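Local structure of latent form of PPO4 Tyrosinase (Agaricus bisporus var. bisporus H97, 4OUA) at residues F410-Q415 against F489-V494; F431-D436 against K501-K506; N445-I450 against V476-F481. The protein uses a pair of copper ions to hydroxylate monophenols and oxidise the resulting o-diphenols to o-quinones, the first step of melanin formation. One frame throughout, in Å; residues are numbered along the deposited sequence.

All three contacts lie in the C-terminal part of this latent tyrosinase, illustrating how interleaved loops knit two sheets together. From the N terminus the chain passes 410-415, then 431-436, then 445-450, opening contacts 1, 2 and 3 in turn. The last opened is the first closed: 476-481 returns to 445-450, so contact 3 is nested inside the loops of both others. Contact 1 closes next at 489-494 and contact 2 last at 501-506, so these two loops cross. Contact 1 sets a helix against strand 407-419 of the antiparallel sheet, contact 2 pairs neighbouring strands of the mixed sheet, and contact 3 joins the latter to strand 471-477, a neighbour of 407-419, and helix 479-485.

Contact 1: residues F410-Q415 against F489-V494; sequences FDWTIQ and FDPQAV
Trp412, on an inner strand of the four-stranded antiparallel sheet in the C-terminal domain, packs its indole against the start of helix 491-500, with Phe489, Pro491 and Val494 as its partners. Here the turn leading into a helix, and its first residues, rest on a sheet chiefly through one large aromatic that is polar at one point and greasy everywhere else. The polar point is the indole N-H: Trp412 NE1 donates to Phe489 O at 2.9 Å, with a moderately bent N-H...O angle of 144°. The carbonyl oxygen lies close to the plane of the indole, whereas NE1 sits above the carbonyl plane, 42° out of it. The bond helps fix the rotation of the indole, and it supplies a partner for a nitrogen on a buried side chain.

The rest of the ring is wrapped by apolar groups. At the far rim of the indole, Trp412 CH2 meets Pro491 CB at 3.8 Å, with CB near the ring plane. Val494 CG1 comes over one face of the six-membered ring in a CH-pi contact, its modelled closeness being doubtful at this resolution, while Phe410 CB from the same strand lies over the opposite face. Val494 holds CG1 between its backbone N and carbonyl carbon (chi1 62°), and it is this branch that reaches the indole.

Around Trp412 and Val494, Ile482 of the preceding helix 479-485 touches both as well as Phe489, and Val546 of strand 538-548 touches Trp412. Two residues before the tryptophan, Phe410 offers a face of its ring to the first residue of the helix, where Pro491 CD stands 4.3 Å from Phe410 CD2, and Phe410 CB also reaches Phe489 O at 3.4 Å.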
loop_
_atom_site.group_PDB
_atom_site.type_symbol
_atom_site.label_atom_id
_atom_site.label_comp_id
_atom_site.label_asym_id
_atom_site.label_seq_id
_atom_site.Cartn_x
_atom_site.Cartn_y
_atom_site.Cartn_z
ATOM N N PHE B 410 -17.830 -12.429 17.916
ATOM C CA PHE B 410 -17.085 -13.091 16.853
ATOM C C PHE B 410 -16.690 -12.090 15.774
ATOM O O PHE B 410 -17.528 -11.334 15.282
ATOM C CB PHE B 410 -17.905 -14.228 16.242
ATOM C CG PHE B 410 -17.816 -15.522 17.001
ATOM C CD1 PHE B 410 -16.974 -16.535 16.571
ATOM C CD2 PHE B 410 -18.572 -15.728 18.144
ATOM C CE1 PHE B 410 -16.889 -17.729 17.264
ATOM C CE2 PHE B 410 -18.489 -16.919 18.843
ATOM C CZ PHE B 410 -17.647 -17.921 18.401
ATOM N N ASP B 411 -15.410 -12.084 15.417
ATOM C CA ASP B 411 -14.911 -11.201 14.369
ATOM C C ASP B 411 -14.969 -11.894 13.012
ATOM O O ASP B 411 -14.198 -12.815 12.740
ATOM C CB ASP B 411 -13.481 -10.756 14.682
ATOM C CG ASP B 411 -12.963 -9.725 13.701
ATOM O OD1 ASP B 411 -13.768 -8.904 13.213
ATOM O OD2 ASP B 411 -11.747 -9.735 13.417
ATOM N N TRP B 412 -15.887 -11.447 12.162
ATOM C CA TRP B 412 -16.123 -12.104 10.880
ATOM C C TRP B 412 -15.342 -11.462 9.741
ATOM O O TRP B 412 -15.370 -10.245 9.559
ATOM C CB TRP B 412 -17.617 -12.097 10.550
ATOM C CG TRP B 412 -18.454 -12.760 11.598
ATOM C CD1 TRP B 412 -19.142 -12.149 12.606
ATOM C CD2 TRP B 412 -18.684 -14.165 11.749
ATOM N NE1 TRP B 412 -19.790 -13.087 13.371
ATOM C CE2 TRP B 412 -19.524 -14.332 12.866
ATOM C CE3 TRP B 412 -18.262 -15.298 11.045
ATOM C CZ2 TRP B 412 -19.949 -15.587 13.299
ATOM C CZ3 TRP B 412 -18.685 -16.541 11.474
ATOM C CH2 TRP B 412 -19.521 -16.676 12.591
ATOM N N THR B 413 -14.649 -12.295 8.974
ATOM C CA THR B 413 -13.892 -11.831 7.822
ATOM C C THR B 413 -13.962 -12.843 6.686
ATOM O O THR B 413 -14.051 -14.049 6.924
ATOM C CB THR B 413 -12.416 -11.582 8.175
ATOM O OG1 THR B 413 -11.772 -10.903 7.090
ATOM C CG2 THR B 413 -11.705 -12.898 8.434
ATOM N N ILE B 414 -13.926 -12.354 5.452
ATOM C CA ILE B 414 -13.898 -13.235 4.293
ATOM C C ILE B 414 -12.468 -13.669 4.004
ATOM O O ILE B 414 -11.679 -12.912 3.439
ATOM C CB ILE B 414 -14.494 -12.564 3.045
ATOM C CG1 ILE B 414 -15.991 -12.321 3.238
ATOM C CG2 ILE B 414 -14.256 -13.423 1.817
ATOM C CD1 ILE B 414 -16.673 -11.741 2.025
ATOM N N GLN B 415 -12.137 -14.889 4.409
ATOM C CA GLN B 415 -10.798 -15.425 4.215
ATOM C C GLN B 415 -10.669 -16.006 2.812
ATOM O O GLN B 415 -11.472 -16.841 2.400
ATOM C CB GLN B 415 -10.490 -16.488 5.272
ATOM C CG GLN B 415 -9.047 -16.503 5.755
ATOM C CD GLN B 415 -8.085 -17.077 4.732
ATOM O OE1 GLN B 415 -8.488 -17.785 3.809
ATOM N NE2 GLN B 415 -6.802 -16.777 4.896
ATOM N N PHE B 489 -23.679 -11.255 16.773
ATOM C CA PHE B 489 -22.571 -11.715 15.941
ATOM C C PHE B 489 -22.388 -13.232 16.023
ATOM O O PHE B 489 -21.288 -13.740 15.807
ATOM C CB PHE B 489 -21.271 -11.012 16.345
ATOM C CG PHE B 489 -21.307 -9.515 16.177
ATOM C CD1 PHE B 489 -21.668 -8.694 17.234
ATOM C CD2 PHE B 489 -20.970 -8.931 14.967
ATOM C CE1 PHE B 489 -21.697 -7.320 17.085
ATOM C CE2 PHE B 489 -20.999 -7.557 14.813
ATOM C CZ PHE B 489 -21.363 -6.751 15.873
ATOM N N ASP B 490 -23.465 -13.949 16.328
ATOM C CA ASP B 490 -23.404 -15.401 16.475
ATOM C C ASP B 490 -23.409 -16.127 15.131
ATOM O O ASP B 490 -24.109 -15.724 14.201
ATOM C CB ASP B 490 -24.564 -15.895 17.341
ATOM C CG ASP B 490 -24.416 -15.491 18.795
ATOM O OD1 ASP B 490 -23.894 -16.303 19.589
ATOM O OD2 ASP B 490 -24.814 -14.359 19.142
ATOM N N PRO B 491 -22.626 -17.212 15.036
ATOM C CA PRO B 491 -22.388 -18.012 13.827
ATOM C C PRO B 491 -23.659 -18.437 13.089
ATOM O O PRO B 491 -23.723 -18.287 11.868
ATOM C CB PRO B 491 -21.647 -19.236 14.368
ATOM C CG PRO B 491 -20.930 -18.726 15.558
ATOM C CD PRO B 491 -21.859 -17.724 16.185
ATOM N N GLN B 492 -24.646 -18.968 13.806
ATOM C CA GLN B 492 -25.881 -19.403 13.164
ATOM C C GLN B 492 -26.630 -18.218 12.563
ATOM O O GLN B 492 -27.234 -18.333 11.497
ATOM C CB GLN B 492 -26.785 -20.144 14.153
ATOM C CG GLN B 492 -28.146 -20.507 13.569
ATOM C CD GLN B 492 -29.011 -21.307 14.524
ATOM O OE1 GLN B 492 -28.562 -22.288 15.118
ATOM N NE2 GLN B 492 -30.262 -20.888 14.679
ATOM N N ALA B 493 -26.584 -17.084 13.252
ATOM C CA ALA B 493 -27.263 -15.879 12.792
ATOM C C ALA B 493 -26.617 -15.332 11.522
ATOM O O ALA B 493 -27.304 -15.014 10.552
ATOM C CB ALA B 493 -27.264 -14.822 13.883
ATOM N N VAL B 494 -25.292 -15.230 11.535
ATOM C CA VAL B 494 -24.555 -14.693 10.397
ATOM C C VAL B 494 -24.532 -15.672 9.225
ATOM O O VAL B 494 -24.529 -15.261 8.064
ATOM C CB VAL B 494 -23.107 -14.338 10.784
ATOM C CG1 VAL B 494 -22.368 -15.578 11.240
ATOM C CG2 VAL B 494 -22.389 -13.686 9.615
#

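Contact 2: residues F431-D436 against K501-K506; sequences FYFAAD and KKLSYK
Phe433 packs against Lys501 over one face of its ring and against Leu503 at its edge, as following it outward makes plain. Phe433 CB lies 3.5 Å from Lys501 O. Phe433 CG is 3.9 Å from Lys501 CB, and this methylene lies over one ring face in a CH-pi contact, 16° off the normal. Lys501 CD continues along the ring, 3.5 Å from Phe433 CD2 and 3.7 Å from Phe433 CE2. On the CD1 side, Leu503 CA lies at the ring edge, near its plane, and Phe433 CE1 is 3.9 Å from Leu503 CB. With CG anti to the carbonyl carbon (chi1 -71°), the ring turns a face to Lys501 and an edge to Leu503.

Strands 428-433 and 503-509 are antiparallel neighbours, and Phe433 with Leu503 forms a non-hydrogen-bonded pair between them. Tyr432 and Ser504, the hydrogen-bonded pair, exchange two backbone bonds, and Ala434 N adds a third, to Lys502 O at 3.0 Å. Lys502 has just left helix 491-500 through a Schellman motif. On the other face of the sheet, Ser504 OG lies over the Tyr432 ring, 3.5 Å from Tyr432 CZ, while Ala434 CB approaches the same hydroxyl at 3.4 Å.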
loop_
_atom_site.group_PDB
_atom_site.type_symbol
_atom_site.label_atom_id
_atom_site.label_comp_id
_atom_site.label_asym_id
_atom_site.label_seq_id
_atom_site.Cartn_x
_atom_site.Cartn_y
_atom_site.Cartn_z
ATOM N N PHE B 431 -16.584 -8.869 -3.846
ATOM C CA PHE B 431 -17.569 -9.438 -2.929
ATOM C C PHE B 431 -18.736 -8.480 -2.723
ATOM O O PHE B 431 -18.537 -7.283 -2.513
ATOM C CB PHE B 431 -16.925 -9.772 -1.580
ATOM C CG PHE B 431 -15.766 -10.720 -1.679
ATOM C CD1 PHE B 431 -15.958 -12.087 -1.566
ATOM C CD2 PHE B 431 -14.482 -10.245 -1.884
ATOM C CE1 PHE B 431 -14.892 -12.961 -1.657
ATOM C CE2 PHE B 431 -13.412 -11.114 -1.976
ATOM C CZ PHE B 431 -13.618 -12.473 -1.862
ATOM N N TYR B 432 -19.954 -9.009 -2.768
ATOM C CA TYR B 432 -21.146 -8.179 -2.639
ATOM C C TYR B 432 -22.390 -9.004 -2.324
ATOM O O TYR B 432 -22.397 -10.225 -2.486
ATOM C CB TYR B 432 -21.368 -7.372 -3.921
ATOM C CG TYR B 432 -21.740 -8.223 -5.115
ATOM C CD1 TYR B 432 -23.032 -8.217 -5.621
ATOM C CD2 TYR B 432 -20.801 -9.041 -5.728
ATOM C CE1 TYR B 432 -23.375 -8.994 -6.710
ATOM C CE2 TYR B 432 -21.136 -9.824 -6.816
ATOM C CZ TYR B 432 -22.424 -9.796 -7.304
ATOM O OH TYR B 432 -22.758 -10.575 -8.388
ATOM N N PHE B 433 -23.440 -8.326 -1.873
ATOM C CA PHE B 433 -24.731 -8.963 -1.640
ATOM C C PHE B 433 -25.591 -8.900 -2.898
ATOM O O PHE B 433 -25.863 -7.820 -3.419
ATOM C CB PHE B 433 -25.461 -8.300 -0.471
ATOM C CG PHE B 433 -24.844 -8.580 0.870
ATOM C CD1 PHE B 433 -24.159 -9.761 1.099
ATOM C CD2 PHE B 433 -24.953 -7.663 1.902
ATOM C CE1 PHE B 433 -23.593 -10.021 2.332
ATOM C CE2 PHE B 433 -24.388 -7.917 3.137
ATOM C CZ PHE B 433 -23.708 -9.099 3.352
ATOM N N ALA B 434 -26.018 -10.062 -3.382
ATOM C CA ALA B 434 -26.826 -10.129 -4.594
ATOM C C ALA B 434 -28.307 -10.313 -4.271
ATOM O O ALA B 434 -29.053 -10.894 -5.056
ATOM C CB ALA B 434 -26.336 -11.254 -5.492
ATOM N N ALA B 435 -28.725 -9.814 -3.113
ATOM C CA ALA B 435 -30.117 -9.923 -2.692
ATOM C C ALA B 435 -30.947 -8.763 -3.232
ATOM O O ALA B 435 -32.022 -8.462 -2.713
ATOM C CB ALA B 435 -30.211 -9.980 -1.175
ATOM N N ASP B 436 -30.441 -8.115 -4.276
ATOM C CA ASP B 436 -31.141 -6.998 -4.899
ATOM C C ASP B 436 -31.154 -7.143 -6.417
ATOM O O ASP B 436 -32.210 -7.308 -7.026
ATOM C CB ASP B 436 -30.497 -5.668 -4.499
ATOM C CG ASP B 436 -31.133 -4.478 -5.196
ATOM O OD1 ASP B 436 -30.455 -3.439 -5.336
ATOM O OD2 ASP B 436 -32.308 -4.583 -5.606
ATOM N N LYS B 501 -29.177 -12.661 2.275
ATOM C CA LYS B 501 -28.753 -11.552 1.428
ATOM C C LYS B 501 -27.891 -12.044 0.272
ATOM O O LYS B 501 -27.406 -11.250 -0.534
ATOM C CB LYS B 501 -27.997 -10.503 2.243
ATOM C CG LYS B 501 -28.884 -9.390 2.776
ATOM C CD LYS B 501 -28.062 -8.259 3.370
ATOM C CE LYS B 501 -28.924 -7.034 3.638
ATOM N NZ LYS B 501 -30.049 -7.331 4.567
ATOM N N LYS B 502 -27.709 -13.359 0.202
ATOM C CA LYS B 502 -26.969 -13.992 -0.885
ATOM C C LYS B 502 -25.579 -13.395 -1.082
ATOM O O LYS B 502 -25.327 -12.709 -2.071
ATOM C CB LYS B 502 -27.758 -13.895 -2.192
ATOM C CG LYS B 502 -29.032 -14.722 -2.216
ATOM C CD LYS B 502 -29.678 -14.682 -3.590
ATOM C CE LYS B 502 -30.863 -15.626 -3.677
ATOM N NZ LYS B 502 -31.445 -15.653 -5.046
ATOM N N LEU B 503 -24.683 -13.657 -0.137
ATOM C CA LEU B 503 -23.295 -13.230 -0.270
ATOM C C LEU B 503 -22.628 -13.945 -1.438
ATOM O O LEU B 503 -22.404 -15.154 -1.391
ATOM C CB LEU B 503 -22.518 -13.497 1.018
ATOM C CG LEU B 503 -21.000 -13.371 0.893
ATOM C CD1 LEU B 503 -20.613 -11.961 0.475
ATOM C CD2 LEU B 503 -20.313 -13.763 2.193
ATOM N N SER B 504 -22.316 -13.194 -2.487
ATOM C CA SER B 504 -21.685 -13.766 -3.669
ATOM C C SER B 504 -20.425 -12.998 -4.043
ATOM O O SER B 504 -20.306 -11.806 -3.756
ATOM C CB SER B 504 -22.664 -13.780 -4.844
ATOM O OG SER B 504 -23.165 -12.481 -5.104
ATOM N N TYR B 505 -19.482 -13.685 -4.679
ATOM C CA TYR B 505 -18.255 -13.040 -5.125
ATOM C C TYR B 505 -18.076 -13.181 -6.631
ATOM O O TYR B 505 -18.912 -13.772 -7.315
ATOM C CB TYR B 505 -17.042 -13.609 -4.390
ATOM C CG TYR B 505 -16.668 -15.017 -4.791
ATOM C CD1 TYR B 505 -15.654 -15.251 -5.710
ATOM C CD2 TYR B 505 -17.322 -16.113 -4.244
ATOM C CE1 TYR B 505 -15.303 -16.536 -6.074
ATOM C CE2 TYR B 505 -16.980 -17.401 -4.603
ATOM C CZ TYR B 505 -15.969 -17.607 -5.519
ATOM O OH TYR B 505 -15.622 -18.889 -5.883
ATOM N N LYS B 506 -16.975 -12.645 -7.141
ATOM C CA LYS B 506 -16.816 -12.477 -8.576
ATOM C C LYS B 506 -15.352 -12.250 -8.946
ATOM O O LYS B 506 -14.785 -11.199 -8.644
ATOM C CB LYS B 506 -17.685 -11.307 -9.047
ATOM C CG LYS B 506 -17.667 -11.034 -10.541
ATOM C CD LYS B 506 -18.594 -9.873 -10.880
ATOM C CE LYS B 506 -18.631 -9.569 -12.364
ATOM N NZ LYS B 506 -19.563 -8.433 -12.616
#

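Contact 3: residues N445-I450 against V476-F481; sequences NYIGSI and VHLDRF
Ile447 points its CD1 methyl at the middle of the Phe481 ring, 3.7 Å from the centroid and 7° off the normal. Ile447 CG2, anti to the backbone N while CG1 stands beside it (chi1 -49°), touches both Val476 CG1 at 3.5 Å and Leu478 CD2 at 3.6 Å. So CG2 meets the N-cap Leu478 and the end of strand 471-477, an outer strand of the antiparallel sheet, while CD1 meets Phe481 in helix 479-485, and the mixed sheet holding strand 446-451 is joined to both. Tyr446 O of that strand lies at the edge of the Phe481 ring, near its plane.

Strand 446-451 carries a classic beta bulge, its Ile447 and Gly448 standing opposite the single Phe431 of strand 428-433. Val476 CG2 rests against Ile450 CG1 at 3.7 Å.

Arg480 sets a face of its guanidinium over Phe481 CE2, with NE in a salt bridge to Glu217. Arg480 NH2 donates to a water at 2.9 Å, which gives a weak bond of 3.4 Å to Ile447 O. On the side of strand 446-451 turned from 476-481, Glu211 accepts from Tyr446 OH and Ser449 OG.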
loop_
_atom_site.group_PDB
_atom_site.type_symbol
_atom_site.label_atom_id
_atom_site.label_comp_id
_atom_site.label_asym_id
_atom_site.label_seq_id
_atom_site.Cartn_x
_atom_site.Cartn_y
_atom_site.Cartn_z
ATOM N N ASN B 445 -24.661 -2.513 -0.602
ATOM C CA ASN B 445 -24.644 -3.923 -0.971
ATOM C C ASN B 445 -23.238 -4.381 -1.347
ATOM O O ASN B 445 -22.997 -5.568 -1.553
ATOM C CB ASN B 445 -25.603 -4.194 -2.134
ATOM C CG ASN B 445 -27.057 -4.250 -1.700
ATOM O OD1 ASN B 445 -27.919 -3.588 -2.283
ATOM N ND2 ASN B 445 -27.338 -5.044 -0.674
ATOM N N TYR B 446 -22.311 -3.432 -1.429
ATOM C CA TYR B 446 -20.935 -3.734 -1.807
ATOM C C TYR B 446 -20.057 -3.969 -0.580
ATOM O O TYR B 446 -19.924 -3.094 0.273
ATOM C CB TYR B 446 -20.351 -2.603 -2.658
ATOM C CG TYR B 446 -18.952 -2.878 -3.162
ATOM C CD1 TYR B 446 -18.737 -3.744 -4.224
ATOM C CD2 TYR B 446 -17.848 -2.269 -2.581
ATOM C CE1 TYR B 446 -17.463 -4.002 -4.692
ATOM C CE2 TYR B 446 -16.568 -2.521 -3.043
ATOM C CZ TYR B 446 -16.382 -3.389 -4.100
ATOM O OH TYR B 446 -15.115 -3.649 -4.572
ATOM N N ILE B 447 -19.457 -5.152 -0.503
ATOM C CA ILE B 447 -18.629 -5.527 0.641
ATOM C C ILE B 447 -17.215 -4.960 0.524
ATOM O O ILE B 447 -16.858 -4.001 1.209
ATOM C CB ILE B 447 -18.539 -7.058 0.792
ATOM C CG1 ILE B 447 -19.933 -7.686 0.734
ATOM C CG2 ILE B 447 -17.828 -7.427 2.087
ATOM C CD1 ILE B 447 -20.858 -7.229 1.840
ATOM N N GLY B 448 -16.416 -5.567 -0.347
ATOM C CA GLY B 448 -15.050 -5.132 -0.571
ATOM C C GLY B 448 -14.422 -5.884 -1.728
ATOM O O GLY B 448 -15.127 -6.460 -2.557
ATOM N N SER B 449 -13.094 -5.886 -1.785
ATOM C CA SER B 449 -12.388 -6.577 -2.857
ATOM C C SER B 449 -10.984 -6.999 -2.441
ATOM O O SER B 449 -10.382 -6.406 -1.546
ATOM C CB SER B 449 -12.313 -5.692 -4.105
ATOM O OG SER B 449 -11.567 -4.513 -3.854
ATOM N N ILE B 450 -10.475 -8.035 -3.096
ATOM C CA ILE B 450 -9.096 -8.466 -2.912
ATOM C C ILE B 450 -8.358 -8.330 -4.236
ATOM O O ILE B 450 -8.678 -9.011 -5.209
ATOM C CB ILE B 450 -9.003 -9.916 -2.413
ATOM C CG1 ILE B 450 -9.688 -10.058 -1.052
ATOM C CG2 ILE B 450 -7.552 -10.356 -2.330
ATOM C CD1 ILE B 450 -9.632 -11.460 -0.483
ATOM N N VAL B 476 -11.404 -9.806 3.728
ATOM C CA VAL B 476 -12.443 -8.791 3.612
ATOM C C VAL B 476 -13.377 -8.884 4.814
ATOM O O VAL B 476 -13.890 -9.956 5.127
ATOM C CB VAL B 476 -13.246 -8.942 2.311
ATOM C CG1 VAL B 476 -14.420 -7.975 2.297
ATOM C CG2 VAL B 476 -12.343 -8.717 1.107
ATOM N N HIS B 477 -13.590 -7.755 5.484
ATOM C CA HIS B 477 -14.320 -7.738 6.750
ATOM C C HIS B 477 -15.825 -7.567 6.564
ATOM O O HIS B 477 -16.280 -6.991 5.578
ATOM C CB HIS B 477 -13.769 -6.630 7.646
ATOM C CG HIS B 477 -12.287 -6.694 7.834
ATOM N ND1 HIS B 477 -11.689 -7.516 8.766
ATOM C CD2 HIS B 477 -11.279 -6.046 7.204
ATOM C CE1 HIS B 477 -10.378 -7.368 8.704
ATOM N NE2 HIS B 477 -10.103 -6.481 7.765
ATOM N N LEU B 478 -16.591 -8.069 7.530
ATOM C CA LEU B 478 -18.047 -8.086 7.432
ATOM C C LEU B 478 -18.715 -7.463 8.654
ATOM O O LEU B 478 -19.939 -7.336 8.701
ATOM C CB LEU B 478 -18.546 -9.520 7.256
ATOM C CG LEU B 478 -17.869 -10.366 6.179
ATOM C CD1 LEU B 478 -18.388 -11.793 6.229
ATOM C CD2 LEU B 478 -18.089 -9.757 4.804
ATOM N N ASP B 479 -17.903 -7.080 9.634
ATOM C CA ASP B 479 -18.392 -6.615 10.931
ATOM C C ASP B 479 -19.462 -5.531 10.832
ATOM O O ASP B 479 -20.569 -5.691 11.345
ATOM C CB ASP B 479 -17.225 -6.099 11.772
ATOM C CG ASP B 479 -16.080 -7.087 11.845
ATOM O OD1 ASP B 479 -15.124 -6.950 11.050
ATOM O OD2 ASP B 479 -16.139 -8.002 12.692
ATOM N N ARG B 480 -19.129 -4.429 10.171
ATOM C CA ARG B 480 -20.034 -3.289 10.090
ATOM C C ARG B 480 -21.288 -3.593 9.269
ATOM O O ARG B 480 -22.296 -2.896 9.387
ATOM C CB ARG B 480 -19.299 -2.079 9.511
ATOM C CG ARG B 480 -18.438 -2.401 8.309
ATOM C CD ARG B 480 -17.555 -1.225 7.932
ATOM N NE ARG B 480 -16.862 -1.471 6.673
ATOM C CZ ARG B 480 -17.367 -1.180 5.479
ATOM N NH1 ARG B 480 -18.566 -0.623 5.384
ATOM N NH2 ARG B 480 -16.673 -1.444 4.382
ATOM N N PHE B 481 -21.225 -4.633 8.442
ATOM C CA PHE B 481 -22.393 -5.069 7.685
ATOM C C PHE B 481 -23.355 -5.839 8.578
ATOM O O PHE B 481 -24.563 -5.600 8.567
ATOM C CB PHE B 481 -21.982 -5.936 6.494
ATOM C CG PHE B 481 -21.447 -5.154 5.332
ATOM C CD1 PHE B 481 -22.308 -4.575 4.415
ATOM C CD2 PHE B 481 -20.083 -5.001 5.153
ATOM C CE1 PHE B 481 -21.819 -3.855 3.345
ATOM C CE2 PHE B 481 -19.589 -4.283 4.083
ATOM C CZ PHE B 481 -20.457 -3.709 3.179
HETATM O O HOH W 1 -17.770 -0.732 1.787
#